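Local coordinates for protein probable tagatose 6-phosphate kinase (Sinorhizobium meliloti, PDB 3TXV) that probably acts in carbohydrate metabolism, perhaps as a tagatose 6-phosphate kinase, and belongs to the GatZ/KbaZ-like family of tagatose-bisphosphate aldolase subunits, at residues P230-R244 against Y269-F283. Sequence-based numbering, arbitrary orientation.
Sequences PGVEFGNENVIAYDR and YQTPDALRELVADGF
Gln-270 grips the backbone of 239-242 with both ends of its amide: NE2 donates to Ile-240 O (2.6 Å), which lies near the amide plane, while OE1 accepts from Tyr-242 N (3.1 Å). Its chain, bent at chi2 (-85°), turns the amide toward the backbone leaving strand 239-240, and the two bonds, two residues apart, fix the amide's rotation. Val-232 CG1 and Val-239 CG1 flank NE2. A second polar group forms at the end of helix 272-280, where Tyr-242 OH donates to the anti lone pair of Asp-281 OD2 (2.5 Å). The other carboxylate oxygen, OD1, meets Arg-244 NH1 at 3.2 Å in a salt bridge of charge alone, lying well out of the guanidinium plane. Among apolar contacts, Leu-278 CD2 sits squarely over the centre of the Tyr-242 ring, 3.5 Å from its centroid, a CH-pi contact. With CG anti to its own amide nitrogen (chi1 173°), Tyr-242 lays this ring along the helix, bringing CE2 against Glu-277 CB. A leucine in place of Tyr-242 would probably leave Asp-281 OD2 without its hydroxyl donor and open a gap between Leu-278 and Phe-283. Pro-230 CB covers a face of Phe-283, 3.7 Å from the ring centroid. At the far end, Tyr-269 turns its edge to the Phe-234 face in a T-shaped pair, planes at 87°, and its OH bonds to Tyr-353 O. Thr-271 OG1 caps the helix by accepting from Ala-274 N; a Schellman motif with Gly-282 at C-prime closes it and leads into strand 283-288. The contact thus packs the antiparallel hairpin 233-240, an excursion after barrel strand 223-227, and its trailing loop against the helix joining the seventh and eighth strands (261-264 and 283-288) of the TIM barrel; Leu-278 also reaches Leu-286, while Leu-275 meets helix 407-424.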
ATOM      1  N   PRO A 230       9.889   6.900  11.250  1.00 44.50           N
ATOM      2  CA  PRO A 230      10.318   8.301  11.324  1.00 44.80           C
ATOM      3  C   PRO A 230       9.418   9.178  12.222  1.00 45.47           C
ATOM      4  O   PRO A 230       9.686  10.380  12.373  1.00 45.32           O
ATOM      5  CB  PRO A 230      10.216   8.770   9.868  1.00 44.54           C
ATOM      6  CG  PRO A 230       9.383   7.688   9.150  1.00 44.96           C
ATOM      7  CD  PRO A 230       8.943   6.685  10.150  1.00 44.38           C
ATOM      8  N   GLY A 231       8.371   8.573  12.804  1.00 46.01           N
ATOM      9  CA  GLY A 231       7.409   9.267  13.653  1.00 46.50           C
ATOM     10  C   GLY A 231       6.264   9.813  12.809  1.00 47.28           C
ATOM     11  O   GLY A 231       6.085  11.027  12.688  1.00 47.84           O
ATOM     12  N   VAL A 232       5.524   8.915  12.158  1.00 47.27           N
ATOM     13  CA  VAL A 232       4.210   9.234  11.603  1.00 46.04           C
ATOM     14  C   VAL A 232       3.313   8.108  12.046  1.00 45.91           C
ATOM     15  O   VAL A 232       3.654   6.955  11.833  1.00 46.09           O
ATOM     16  CB  VAL A 232       4.199   9.326  10.055  1.00 46.26           C
ATOM     17  CG1 VAL A 232       4.968  10.554   9.575  1.00 44.89           C
ATOM     18  CG2 VAL A 232       4.700   8.025   9.405  1.00 44.38           C
ATOM     19  N   GLU A 233       2.203   8.431  12.712  1.00 45.43           N
ATOM     20  CA  GLU A 233       1.152   7.452  13.003  1.00 44.72           C
ATOM     21  C   GLU A 233      -0.135   8.011  12.373  1.00 43.38           C
ATOM     22  O   GLU A 233      -0.178   9.188  11.990  1.00 43.13           O
ATOM     23  CB  GLU A 233       0.997   7.180  14.535  1.00 45.38           C
ATOM     24  CG  GLU A 233       2.275   6.727  15.370  1.00 48.66           C
ATOM     25  CD  GLU A 233       2.042   5.512  16.383  1.00 54.98           C
ATOM     26  OE1 GLU A 233       3.019   4.844  16.823  1.00 55.64           O
ATOM     27  OE2 GLU A 233       0.872   5.184  16.722  1.00 57.70           O
ATOM     28  N   PHE A 234      -1.167   7.176  12.231  1.00 42.21           N
ATOM     29  CA  PHE A 234      -2.561   7.675  12.089  1.00 41.12           C
ATOM     30  C   PHE A 234      -3.545   6.768  12.831  1.00 41.27           C
ATOM     31  O   PHE A 234      -3.356   5.556  12.883  1.00 40.99           O
ATOM     32  CB  PHE A 234      -2.983   7.879  10.631  1.00 40.47           C
ATOM     33  CG  PHE A 234      -2.904   6.649   9.802  1.00 38.86           C
ATOM     34  CD1 PHE A 234      -1.815   6.436   8.972  1.00 38.85           C
ATOM     35  CD2 PHE A 234      -3.921   5.700   9.842  1.00 38.51           C
ATOM     36  CE1 PHE A 234      -1.727   5.277   8.209  1.00 40.31           C
ATOM     37  CE2 PHE A 234      -3.857   4.525   9.093  1.00 38.50           C
ATOM     38  CZ  PHE A 234      -2.768   4.302   8.282  1.00 40.25           C
ATOM     39  N   GLY A 235      -4.583   7.351  13.424  1.00 41.49           N
ATOM     40  CA  GLY A 235      -5.572   6.568  14.200  1.00 41.60           C
ATOM     41  C   GLY A 235      -6.864   6.409  13.438  1.00 41.67           C
ATOM     42  O   GLY A 235      -6.875   6.615  12.234  1.00 42.60           O
ATOM     43  N   ASN A 236      -7.956   6.056  14.111  1.00 41.94           N
ATOM     44  CA  ASN A 236      -9.281   6.121  13.465  1.00 42.22           C
ATOM     45  C   ASN A 236      -9.602   7.507  12.940  1.00 42.69           C
ATOM     46  O   ASN A 236      -9.933   7.653  11.763  1.00 42.36           O
ATOM     47  CB  ASN A 236     -10.409   5.652  14.384  1.00 41.99           C
ATOM     48  CG  ASN A 236     -10.362   4.166  14.653  1.00 41.22           C
ATOM     49  OD1 ASN A 236      -9.943   3.375  13.809  1.00 42.80           O
ATOM     50  ND2 ASN A 236     -10.779   3.778  15.836  1.00 39.48           N
ATOM     51  N   GLU A 237      -9.477   8.519  13.798  1.00 43.76           N
ATOM     52  CA  GLU A 237      -9.933   9.869  13.442  1.00 45.37           C
ATOM     53  C   GLU A 237      -8.946  10.983  13.639  1.00 45.85           C
ATOM     54  O   GLU A 237      -9.358  12.153  13.705  1.00 45.96           O
ATOM     55  CB  GLU A 237     -11.144  10.263  14.256  1.00 45.62           C
ATOM     56  CG  GLU A 237     -12.201   9.226  14.410  1.00 48.53           C
ATOM     57  CD  GLU A 237     -13.099   9.560  15.564  1.00 51.91           C
ATOM     58  OE1 GLU A 237     -12.811  10.555  16.269  1.00 52.89           O
ATOM     59  OE2 GLU A 237     -14.094   8.836  15.769  1.00 55.53           O
ATOM     60  N   ASN A 238      -7.666  10.645  13.761  1.00 46.81           N
ATOM     61  CA  ASN A 238      -6.629  11.661  13.934  1.00 47.81           C
ATOM     62  C   ASN A 238      -5.286  11.232  13.349  1.00 47.02           C
ATOM     63  O   ASN A 238      -4.957  10.060  13.368  1.00 47.17           O
ATOM     64  CB  ASN A 238      -6.581  12.157  15.410  1.00 48.75           C
ATOM     65  CG  ASN A 238      -5.182  12.004  16.067  1.00 53.58           C
ATOM     66  OD1 ASN A 238      -4.535  13.007  16.506  1.00 56.49           O
ATOM     67  ND2 ASN A 238      -4.720  10.737  16.166  1.00 56.16           N
ATOM     68  N   VAL A 239      -4.551  12.188  12.784  1.00 47.12           N
ATOM     69  CA  VAL A 239      -3.231  11.978  12.181  1.00 47.00           C
ATOM     70  C   VAL A 239      -2.146  12.652  13.045  1.00 47.65           C
ATOM     71  O   VAL A 239      -2.350  13.752  13.589  1.00 46.82           O
ATOM     72  CB  VAL A 239      -3.197  12.566  10.735  1.00 47.19           C
ATOM     73  CG1 VAL A 239      -1.813  12.416  10.047  1.00 46.58           C
ATOM     74  CG2 VAL A 239      -4.308  11.964   9.878  1.00 47.12           C
ATOM     75  N   ILE A 240      -0.996  11.987  13.184  1.00 48.45           N
ATOM     76  CA  ILE A 240       0.183  12.606  13.811  1.00 48.39           C
ATOM     77  C   ILE A 240       1.106  13.004  12.678  1.00 49.34           C
ATOM     78  O   ILE A 240       1.506  12.167  11.883  1.00 49.42           O
ATOM     79  CB  ILE A 240       0.954  11.624  14.717  1.00 48.08           C
ATOM     80  CG1 ILE A 240       0.086  10.998  15.825  1.00 46.60           C
ATOM     81  CG2 ILE A 240       2.268  12.247  15.212  1.00 48.83           C
ATOM     82  CD1 ILE A 240      -0.701  11.937  16.664  1.00 44.91           C
ATOM     83  N   ALA A 241       1.426  14.284  12.592  1.00 50.92           N
ATOM     84  CA  ALA A 241       2.311  14.796  11.547  1.00 52.22           C
ATOM     85  C   ALA A 241       3.805  14.538  11.830  1.00 53.38           C
ATOM     86  O   ALA A 241       4.238  14.512  12.986  1.00 53.80           O
ATOM     87  CB  ALA A 241       2.064  16.286  11.361  1.00 52.10           C
ATOM     88  N   TYR A 242       4.573  14.375  10.757  1.00 54.79           N
ATOM     89  CA  TYR A 242       6.030  14.229  10.788  1.00 56.63           C
ATOM     90  C   TYR A 242       6.743  15.412  11.423  1.00 57.80           C
ATOM     91  O   TYR A 242       6.722  16.515  10.892  1.00 58.01           O
ATOM     92  CB  TYR A 242       6.548  14.031   9.350  1.00 57.02           C
ATOM     93  CG  TYR A 242       8.058  14.026   9.151  1.00 57.15           C
ATOM     94  CD1 TYR A 242       8.903  13.306  10.003  1.00 57.05           C
ATOM     95  CD2 TYR A 242       8.631  14.716   8.077  1.00 58.24           C
ATOM     96  CE1 TYR A 242      10.280  13.301   9.812  1.00 58.09           C
ATOM     97  CE2 TYR A 242      10.022  14.717   7.869  1.00 58.88           C
ATOM     98  CZ  TYR A 242      10.833  14.004   8.742  1.00 58.60           C
ATOM     99  OH  TYR A 242      12.188  13.993   8.549  1.00 58.55           O
ATOM    100  N   ASP A 243       7.377  15.168  12.563  1.00 59.46           N
ATOM    101  CA  ASP A 243       8.154  16.188  13.230  1.00 60.77           C
ATOM    102  C   ASP A 243       9.607  16.093  12.788  1.00 61.36           C
ATOM    103  O   ASP A 243      10.315  15.137  13.106  1.00 60.99           O
ATOM    104  CB  ASP A 243       8.018  16.074  14.747  1.00 61.25           C
ATOM    105  CG  ASP A 243       8.307  17.386  15.446  1.00 63.08           C
ATOM    106  OD1 ASP A 243       9.372  17.988  15.191  1.00 65.06           O
ATOM    107  OD2 ASP A 243       7.451  17.836  16.230  1.00 64.26           O
ATOM    108  N   ARG A 244      10.024  17.102  12.029  1.00 62.71           N
ATOM    109  CA  ARG A 244      11.356  17.172  11.430  1.00 63.75           C
ATOM    110  C   ARG A 244      12.439  17.194  12.519  1.00 63.75           C
ATOM    111  O   ARG A 244      13.497  16.567  12.380  1.00 63.85           O
ATOM    112  CB  ARG A 244      11.440  18.394  10.514  1.00 64.01           C
ATOM    113  CG  ARG A 244      12.611  18.386   9.555  1.00 66.72           C
ATOM    114  CD  ARG A 244      12.299  19.195   8.281  1.00 70.76           C
ATOM    115  NE  ARG A 244      13.330  20.182   7.942  1.00 75.73           N
ATOM    116  CZ  ARG A 244      14.655  19.985   8.003  1.00 80.50           C
ATOM    117  NH1 ARG A 244      15.161  18.800   8.357  1.00 82.36           N
ATOM    118  NH2 ARG A 244      15.498  20.972   7.681  1.00 81.43           N
ATOM    119  N   TYR A 269      -2.314   9.913   4.644  1.00 41.26           N
ATOM    120  CA  TYR A 269      -3.023  11.082   5.201  1.00 40.73           C
ATOM    121  C   TYR A 269      -2.103  12.181   5.651  1.00 41.08           C
ATOM    122  O   TYR A 269      -2.558  13.102   6.311  1.00 42.29           O
ATOM    123  CB  TYR A 269      -3.977  10.718   6.378  1.00 40.38           C
ATOM    124  CG  TYR A 269      -4.812   9.496   6.138  1.00 38.10           C
ATOM    125  CD1 TYR A 269      -5.787   9.493   5.150  1.00 38.24           C
ATOM    126  CD2 TYR A 269      -4.601   8.340   6.861  1.00 38.12           C
ATOM    127  CE1 TYR A 269      -6.542   8.365   4.854  1.00 39.07           C
ATOM    128  CE2 TYR A 269      -5.350   7.183   6.591  1.00 41.36           C
ATOM    129  CZ  TYR A 269      -6.333   7.213   5.573  1.00 41.27           C
ATOM    130  OH  TYR A 269      -7.115   6.122   5.292  1.00 41.89           O
ATOM    131  N   GLN A 270      -0.817  12.105   5.351  1.00 40.97           N
ATOM    132  CA  GLN A 270       0.078  13.176   5.820  1.00 41.53           C
ATOM    133  C   GLN A 270      -0.117  14.429   4.944  1.00 42.59           C
ATOM    134  O   GLN A 270      -0.522  14.299   3.784  1.00 42.49           O
ATOM    135  CB  GLN A 270       1.545  12.713   5.864  1.00 40.40           C
ATOM    136  CG  GLN A 270       1.862  11.716   6.957  1.00 39.44           C
ATOM    137  CD  GLN A 270       2.194  12.360   8.315  1.00 37.37           C
ATOM    138  OE1 GLN A 270       2.827  13.396   8.388  1.00 38.53           O
ATOM    139  NE2 GLN A 270       1.773  11.730   9.378  1.00 36.88           N
ATOM    140  N   THR A 271       0.163  15.619   5.484  1.00 44.19           N
ATOM    141  CA  THR A 271       0.026  16.867   4.693  1.00 46.39           C
ATOM    142  C   THR A 271       1.104  17.001   3.615  1.00 47.79           C
ATOM    143  O   THR A 271       2.285  16.794   3.908  1.00 48.37           O
ATOM    144  CB  THR A 271       0.125  18.151   5.552  1.00 46.63           C
ATOM    145  OG1 THR A 271       1.459  18.288   6.101  1.00 47.09           O
ATOM    146  CG2 THR A 271      -0.969  18.203   6.668  1.00 46.71           C
ATOM    147  N   PRO A 272       0.719  17.383   2.377  1.00 48.81           N
ATOM    148  CA  PRO A 272       1.680  17.596   1.291  1.00 49.63           C
ATOM    149  C   PRO A 272       3.020  18.160   1.757  1.00 50.22           C
ATOM    150  O   PRO A 272       4.066  17.824   1.185  1.00 50.15           O
ATOM    151  CB  PRO A 272       0.975  18.622   0.390  1.00 49.64           C
ATOM    152  CG  PRO A 272      -0.507  18.520   0.737  1.00 49.85           C
ATOM    153  CD  PRO A 272      -0.662  17.555   1.902  1.00 49.02           C
ATOM    154  N   ASP A 273       2.967  19.011   2.780  1.00 50.95           N
ATOM    155  CA  ASP A 273       4.138  19.635   3.357  1.00 52.03           C
ATOM    156  C   ASP A 273       5.009  18.589   4.051  1.00 51.99           C
ATOM    157  O   ASP A 273       6.175  18.384   3.669  1.00 51.74           O
ATOM    158  CB  ASP A 273       3.711  20.701   4.352  1.00 53.16           C
ATOM    159  CG  ASP A 273       4.569  21.953   4.258  1.00 57.00           C
ATOM    160  OD1 ASP A 273       4.432  22.676   3.229  1.00 59.81           O
ATOM    161  OD2 ASP A 273       5.381  22.198   5.202  1.00 60.20           O
ATOM    162  N   ALA A 274       4.429  17.918   5.056  1.00 51.88           N
ATOM    163  CA  ALA A 274       5.037  16.747   5.689  1.00 51.14           C
ATOM    164  C   ALA A 274       5.638  15.812   4.611  1.00 51.44           C
ATOM    165  O   ALA A 274       6.827  15.465   4.640  1.00 51.32           O
ATOM    166  CB  ALA A 274       4.010  16.043   6.513  1.00 50.42           C
ATOM    167  N   LEU A 275       4.827  15.453   3.626  1.00 51.70           N
ATOM    168  CA  LEU A 275       5.288  14.613   2.545  1.00 52.49           C
ATOM    169  C   LEU A 275       6.602  15.080   1.901  1.00 53.01           C
ATOM    170  O   LEU A 275       7.414  14.257   1.496  1.00 52.81           O
ATOM    171  CB  LEU A 275       4.187  14.473   1.492  1.00 52.65           C
ATOM    172  CG  LEU A 275       3.465  13.120   1.330  1.00 53.16           C
ATOM    173  CD1 LEU A 275       3.105  12.434   2.619  1.00 52.33           C
ATOM    174  CD2 LEU A 275       2.219  13.312   0.496  1.00 55.04           C
ATOM    175  N   ARG A 276       6.805  16.396   1.813  1.00 53.99           N
ATOM    176  CA  ARG A 276       7.964  16.965   1.094  1.00 54.37           C
ATOM    177  C   ARG A 276       9.183  16.905   2.008  1.00 54.36           C
ATOM    178  O   ARG A 276      10.291  16.534   1.586  1.00 54.47           O
ATOM    179  CB  ARG A 276       7.692  18.407   0.616  1.00 54.18           C
ATOM    180  N   GLU A 277       8.957  17.238   3.269  1.00 54.04           N
ATOM    181  CA  GLU A 277      10.002  17.155   4.257  1.00 54.21           C
ATOM    182  C   GLU A 277      10.479  15.704   4.419  1.00 53.75           C
ATOM    183  O   GLU A 277      11.691  15.445   4.531  1.00 54.09           O
ATOM    184  CB  GLU A 277       9.540  17.766   5.589  1.00 54.59           C
ATOM    185  CG  GLU A 277       9.297  19.288   5.534  1.00 56.66           C
ATOM    186  CD  GLU A 277       9.048  19.938   6.909  1.00 61.15           C
ATOM    187  OE1 GLU A 277       8.904  19.225   7.930  1.00 63.97           O
ATOM    188  OE2 GLU A 277       9.002  21.185   6.980  1.00 63.20           O
ATOM    189  N   LEU A 278       9.556  14.746   4.394  1.00 52.96           N
ATOM    190  CA  LEU A 278       9.991  13.367   4.571  1.00 52.55           C
ATOM    191  C   LEU A 278      11.033  12.992   3.521  1.00 52.56           C
ATOM    192  O   LEU A 278      12.034  12.353   3.843  1.00 52.81           O
ATOM    193  CB  LEU A 278       8.823  12.393   4.563  1.00 52.24           C
ATOM    194  CG  LEU A 278       8.163  12.064   5.910  1.00 52.99           C
ATOM    195  CD1 LEU A 278       6.818  11.393   5.699  1.00 52.54           C
ATOM    196  CD2 LEU A 278       9.009  11.189   6.831  1.00 53.00           C
ATOM    197  N   VAL A 279      10.807  13.425   2.279  1.00 52.45           N
ATOM    198  CA  VAL A 279      11.668  13.067   1.160  1.00 52.29           C
ATOM    199  C   VAL A 279      13.013  13.738   1.295  1.00 52.94           C
ATOM    200  O   VAL A 279      14.033  13.055   1.353  1.00 53.73           O
ATOM    201  CB  VAL A 279      11.061  13.435  -0.183  1.00 51.99           C
ATOM    202  CG1 VAL A 279      12.104  13.271  -1.282  1.00 51.28           C
ATOM    203  CG2 VAL A 279       9.859  12.559  -0.454  1.00 51.62           C
ATOM    204  N   ALA A 280      13.015  15.070   1.340  1.00 52.93           N
ATOM    205  CA  ALA A 280      14.202  15.837   1.696  1.00 52.31           C
ATOM    206  C   ALA A 280      15.069  15.138   2.776  1.00 52.02           C
ATOM    207  O   ALA A 280      16.275  14.903   2.560  1.00 51.94           O
ATOM    208  CB  ALA A 280      13.776  17.214   2.167  1.00 52.70           C
ATOM    209  N   ASP A 281      14.464  14.782   3.917  1.00 51.05           N
ATOM    210  CA  ASP A 281      15.230  14.143   5.013  1.00 50.41           C
ATOM    211  C   ASP A 281      15.583  12.671   4.778  1.00 49.46           C
ATOM    212  O   ASP A 281      16.069  11.984   5.680  1.00 49.29           O
ATOM    213  CB  ASP A 281      14.522  14.319   6.347  1.00 50.09           C
ATOM    214  CG  ASP A 281      14.163  15.737   6.598  1.00 51.45           C
ATOM    215  OD1 ASP A 281      14.801  16.620   5.976  1.00 52.96           O
ATOM    216  OD2 ASP A 281      13.238  15.980   7.397  1.00 53.13           O
ATOM    217  N   GLY A 282      15.324  12.195   3.572  1.00 48.38           N
ATOM    218  CA  GLY A 282      15.773  10.878   3.163  1.00 47.97           C
ATOM    219  C   GLY A 282      14.883   9.682   3.464  1.00 47.49           C
ATOM    220  O   GLY A 282      15.298   8.514   3.252  1.00 47.53           O
ATOM    221  N   PHE A 283      13.677   9.940   3.967  1.00 46.08           N
ATOM    222  CA  PHE A 283      12.674   8.899   3.977  1.00 44.70           C
ATOM    223  C   PHE A 283      12.163   8.985   2.569  1.00 44.35           C
ATOM    224  O   PHE A 283      11.196   9.677   2.290  1.00 45.29           O
ATOM    225  CB  PHE A 283      11.634   9.190   5.046  1.00 44.18           C
ATOM    226  CG  PHE A 283      12.249   9.533   6.355  1.00 43.25           C
ATOM    227  CD1 PHE A 283      12.661   8.522   7.226  1.00 42.59           C
ATOM    228  CD2 PHE A 283      12.501  10.860   6.696  1.00 40.92           C
ATOM    229  CE1 PHE A 283      13.288   8.836   8.439  1.00 41.78           C
ATOM    230  CE2 PHE A 283      13.110  11.185   7.913  1.00 39.68           C
ATOM    231  CZ  PHE A 283      13.501  10.177   8.781  1.00 40.13           C
TER